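Local coordinates for protein histidine acid phosphatase (Bifidobacterium longum subsp. infantis, PDB 6RXD) that probably removes phosphate groups from inositol hexakisphosphate (phytate) and other phosphorylated inositols, as a multiple inositol polyphosphate phosphatase of the histidine acid phosphatase family, at residues A[63-68]-A[260-265]. Residues are numbered along the deposited sequence; the frame is centred on the assembly and turned at random. Where two conformers were deposited one is given.
Sequences AETAAR and GEYKWY
Tyr262 meets helix 55-69 first, just after the Schellman motif that closes helix 251-258 at Gly260. Its ring atom CE1 lies 3.5 Å from the methyl CG2 of Thr65, which approaches the ring obliquely. Farther along the helix, Arg68 brings NH2 to the edge of the same ring, 4.4 Å from CE1 of Tyr262, a loose approach near the ring plane. The phenol OH is hydrogen-bonded to OD2 of Asp69, one residue beyond. Two residues after Tyr262, Trp264 opens the short strand 264-265, which pairs with strand 297-298, and sends its indole to Thr65. NE1 of Trp264 donates to OG1 of Thr65 at 2.9 Å, nearly straight (165°). The hydroxyl oxygen lies at the indole edge, 10° out of the ring plane. With chi1 of Thr65 at -64°, OG1 lies beside the backbone N and CG2 anti to it; this puts the hydroxyl at NE1 and the methyl CG2 3.8 Å from CZ2 of Trp264. A phenylalanine in place of Trp264 would probably leave OG1 without its straight donor and open a gap beside the Thr65 methyl. One threonine thus joins helix to strand: its hydroxyl satisfies the N-H of a buried indole, while its methyl touches both aromatic side chains.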
ATOM      1  N   ALA A  63      11.703 -26.977   8.960  1.00 14.51           N
ATOM      2  CA  ALA A  63      12.128 -27.134  10.342  1.00 13.68           C
ATOM      3  C   ALA A  63      11.980 -28.573  10.792  1.00 13.58           C
ATOM      4  O   ALA A  63      12.837 -29.095  11.517  1.00 16.05           O
ATOM      5  CB  ALA A  63      11.319 -26.204  11.253  1.00 14.29           C
ATOM      6  N   GLU A  64      10.899 -29.225  10.360  1.00 12.67           N
ATOM      7  CA  GLU A  64      10.669 -30.610  10.757  1.00 14.88           C
ATOM      8  C   GLU A  64      11.761 -31.523  10.188  1.00 16.43           C
ATOM      9  O   GLU A  64      12.241 -32.442  10.865  1.00 14.91           O
ATOM     10  CB  GLU A  64       9.261 -31.056  10.332  1.00 14.20           C
ATOM     11  CG  GLU A  64       8.157 -30.368  11.120  1.00 18.06           C
ATOM     12  CD  GLU A  64       6.809 -30.387  10.428  1.00 22.95           C
ATOM     13  OE1 GLU A  64       6.731 -30.793   9.248  1.00 24.98           O
ATOM     14  OE2 GLU A  64       5.812 -29.984  11.063  1.00 19.95           O
ATOM     15  N   THR A  65      12.171 -31.257   8.952  1.00 14.41           N
ATOM     16  CA  THR A  65      13.251 -32.024   8.337  1.00 14.18           C
ATOM     17  C   THR A  65      14.591 -31.757   9.035  1.00 12.82           C
ATOM     18  O   THR A  65      15.361 -32.682   9.319  1.00 16.46           O
ATOM     19  CB  THR A  65      13.343 -31.705   6.839  1.00 17.62           C
ATOM     20  OG1 THR A  65      12.135 -32.133   6.201  1.00 17.31           O
ATOM     21  CG2 THR A  65      14.526 -32.434   6.204  1.00 16.00           C
ATOM     22  N   ALA A  66      14.869 -30.489   9.326  1.00 13.77           N
ATOM     23  CA  ALA A  66      16.077 -30.143  10.075  1.00 16.75           C
ATOM     24  C   ALA A  66      16.125 -30.829  11.442  1.00 16.81           C
ATOM     25  O   ALA A  66      17.180 -31.284  11.884  1.00 17.02           O
ATOM     26  CB  ALA A  66      16.194 -28.629  10.228  1.00 16.12           C
ATOM     27  N   ALA A  67      14.986 -30.897  12.121  1.00 15.05           N
ATOM     28  CA  ALA A  67      14.937 -31.560  13.424  1.00 17.54           C
ATOM     29  C   ALA A  67      15.240 -33.046  13.290  1.00 20.66           C
ATOM     30  O   ALA A  67      15.959 -33.623  14.111  1.00 22.66           O
ATOM     31  CB  ALA A  67      13.569 -31.345  14.096  1.00 18.86           C
ATOM     32  N   ARG A  68      14.677 -33.665  12.260  1.00 17.04           N
ATOM     33  CA  ARG A  68      14.901 -35.088  12.009  1.00 17.35           C
ATOM     34  C   ARG A  68      16.358 -35.380  11.657  1.00 19.71           C
ATOM     35  O   ARG A  68      16.915 -36.400  12.078  1.00 23.91           O
ATOM     36  CB  ARG A  68      13.995 -35.561  10.864  1.00 19.88           C
ATOM     37  CG  ARG A  68      14.118 -37.049  10.525  1.00 27.39           C
ATOM     38  CD  ARG A  68      13.577 -37.360   9.125  1.00 35.47           C
ATOM     39  NE  ARG A  68      14.366 -36.727   8.064  1.00 38.90           N
ATOM     40  CZ  ARG A  68      14.159 -36.903   6.760  1.00 42.70           C
ATOM     41  NH1 ARG A  68      13.187 -37.702   6.341  1.00 48.10           N
ATOM     42  NH2 ARG A  68      14.930 -36.286   5.873  1.00 41.21           N
ATOM     43  N   GLY A 260      20.038 -29.756  -4.236  1.00 30.23           N
ATOM     44  CA  GLY A 260      18.796 -30.407  -4.626  1.00 29.77           C
ATOM     45  C   GLY A 260      18.397 -31.672  -3.896  1.00 29.48           C
ATOM     46  O   GLY A 260      17.454 -32.359  -4.298  1.00 37.25           O
ATOM     47  N   GLU A 261      19.107 -31.990  -2.820  1.00 25.95           N
ATOM     48  CA  GLU A 261      18.763 -33.154  -2.018  1.00 27.39           C
ATOM     49  C   GLU A 261      17.545 -32.869  -1.151  1.00 25.64           C
ATOM     50  O   GLU A 261      16.793 -33.784  -0.802  1.00 29.49           O
ATOM     51  CB  GLU A 261      19.946 -33.587  -1.158  1.00 32.06           C
ATOM     52  CG  GLU A 261      21.139 -34.042  -1.990  1.00 46.93           C
ATOM     53  CD  GLU A 261      22.320 -34.480  -1.148  1.00 56.85           C
ATOM     54  OE1 GLU A 261      22.109 -35.202  -0.149  1.00 59.99           O
ATOM     55  OE2 GLU A 261      23.463 -34.103  -1.488  1.00 58.83           O
ATOM     56  N   TYR A 262      17.361 -31.600  -0.795  1.00 20.99           N
ATOM     57  CA  TYR A 262      16.194 -31.193  -0.025  1.00 20.23           C
ATOM     58  C   TYR A 262      15.282 -30.333  -0.874  1.00 20.84           C
ATOM     59  O   TYR A 262      15.739 -29.560  -1.717  1.00 23.63           O
ATOM     60  CB  TYR A 262      16.602 -30.381   1.195  1.00 19.04           C
ATOM     61  CG  TYR A 262      17.167 -31.161   2.355  1.00 17.75           C
ATOM     62  CD1 TYR A 262      16.594 -32.354   2.783  1.00 19.06           C
ATOM     63  CD2 TYR A 262      18.261 -30.672   3.056  1.00 18.57           C
ATOM     64  CE1 TYR A 262      17.112 -33.042   3.868  1.00 23.41           C
ATOM     65  CE2 TYR A 262      18.787 -31.355   4.130  1.00 19.49           C
ATOM     66  CZ  TYR A 262      18.212 -32.534   4.534  1.00 24.70           C
ATOM     67  OH  TYR A 262      18.748 -33.192   5.617  1.00 22.86           O
ATOM     68  N   LYS A 263      13.990 -30.453  -0.604  1.00 20.88           N
ATOM     69  CA  LYS A 263      12.965 -29.753  -1.358  0.55 25.13           C
ATOM     70  C   LYS A 263      11.687 -29.875  -0.540  1.00 26.76           C
ATOM     71  O   LYS A 263      11.317 -30.964  -0.106  1.00 32.40           O
ATOM     72  CB  LYS A 263      12.795 -30.412  -2.729  0.55 28.23           C
ATOM     73  CG  LYS A 263      12.233 -29.520  -3.819  0.55 37.96           C
ATOM     74  CD  LYS A 263      12.400 -30.179  -5.193  0.55 40.64           C
ATOM     75  CE  LYS A 263      13.873 -30.268  -5.596  0.55 45.38           C
ATOM     76  NZ  LYS A 263      14.159 -31.321  -6.618  0.55 47.99           N
ATOM     77  N   TRP A 264      11.019 -28.754  -0.292  1.00 12.54           N
ATOM     78  CA  TRP A 264       9.790 -28.822   0.498  1.00 12.89           C
ATOM     79  C   TRP A 264       8.613 -28.251  -0.241  1.00 18.02           C
ATOM     80  O   TRP A 264       8.716 -27.179  -0.836  1.00 16.12           O
ATOM     81  CB  TRP A 264       9.957 -28.108   1.852  1.00 14.35           C
ATOM     82  CG  TRP A 264      10.977 -28.776   2.696  1.00 15.16           C
ATOM     83  CD1 TRP A 264      10.799 -29.878   3.479  1.00 14.92           C
ATOM     84  CD2 TRP A 264      12.350 -28.398   2.833  1.00 12.60           C
ATOM     85  NE1 TRP A 264      11.980 -30.216   4.095  1.00 17.11           N
ATOM     86  CE2 TRP A 264      12.949 -29.317   3.720  1.00 16.14           C
ATOM     87  CE3 TRP A 264      13.130 -27.366   2.298  1.00 15.28           C
ATOM     88  CZ2 TRP A 264      14.302 -29.246   4.073  1.00 13.36           C
ATOM     89  CZ3 TRP A 264      14.468 -27.288   2.655  1.00 16.29           C
ATOM     90  CH2 TRP A 264      15.040 -28.221   3.539  1.00 13.52           C
ATOM     91  N   TYR A 265       7.501 -28.981  -0.212  1.00 16.17           N
ATOM     92  CA  TYR A 265       6.253 -28.510  -0.796  1.00 11.42           C
ATOM     93  C   TYR A 265       5.257 -28.225   0.302  1.00 16.87           C
ATOM     94  O   TYR A 265       5.374 -28.737   1.416  1.00 15.08           O
ATOM     95  CB  TYR A 265       5.668 -29.560  -1.753  1.00 11.82           C
ATOM     96  CG  TYR A 265       6.530 -29.796  -2.963  1.00 17.17           C
ATOM     97  CD1 TYR A 265       6.326 -29.074  -4.128  1.00 17.36           C
ATOM     98  CD2 TYR A 265       7.569 -30.721  -2.930  1.00 15.44           C
ATOM     99  CE1 TYR A 265       7.133 -29.272  -5.240  1.00 21.15           C
ATOM    100  CE2 TYR A 265       8.373 -30.932  -4.048  1.00 17.71           C
ATOM    101  CZ  TYR A 265       8.148 -30.199  -5.191  1.00 24.06           C
ATOM    102  OH  TYR A 265       8.937 -30.394  -6.299  1.00 27.12           O
TER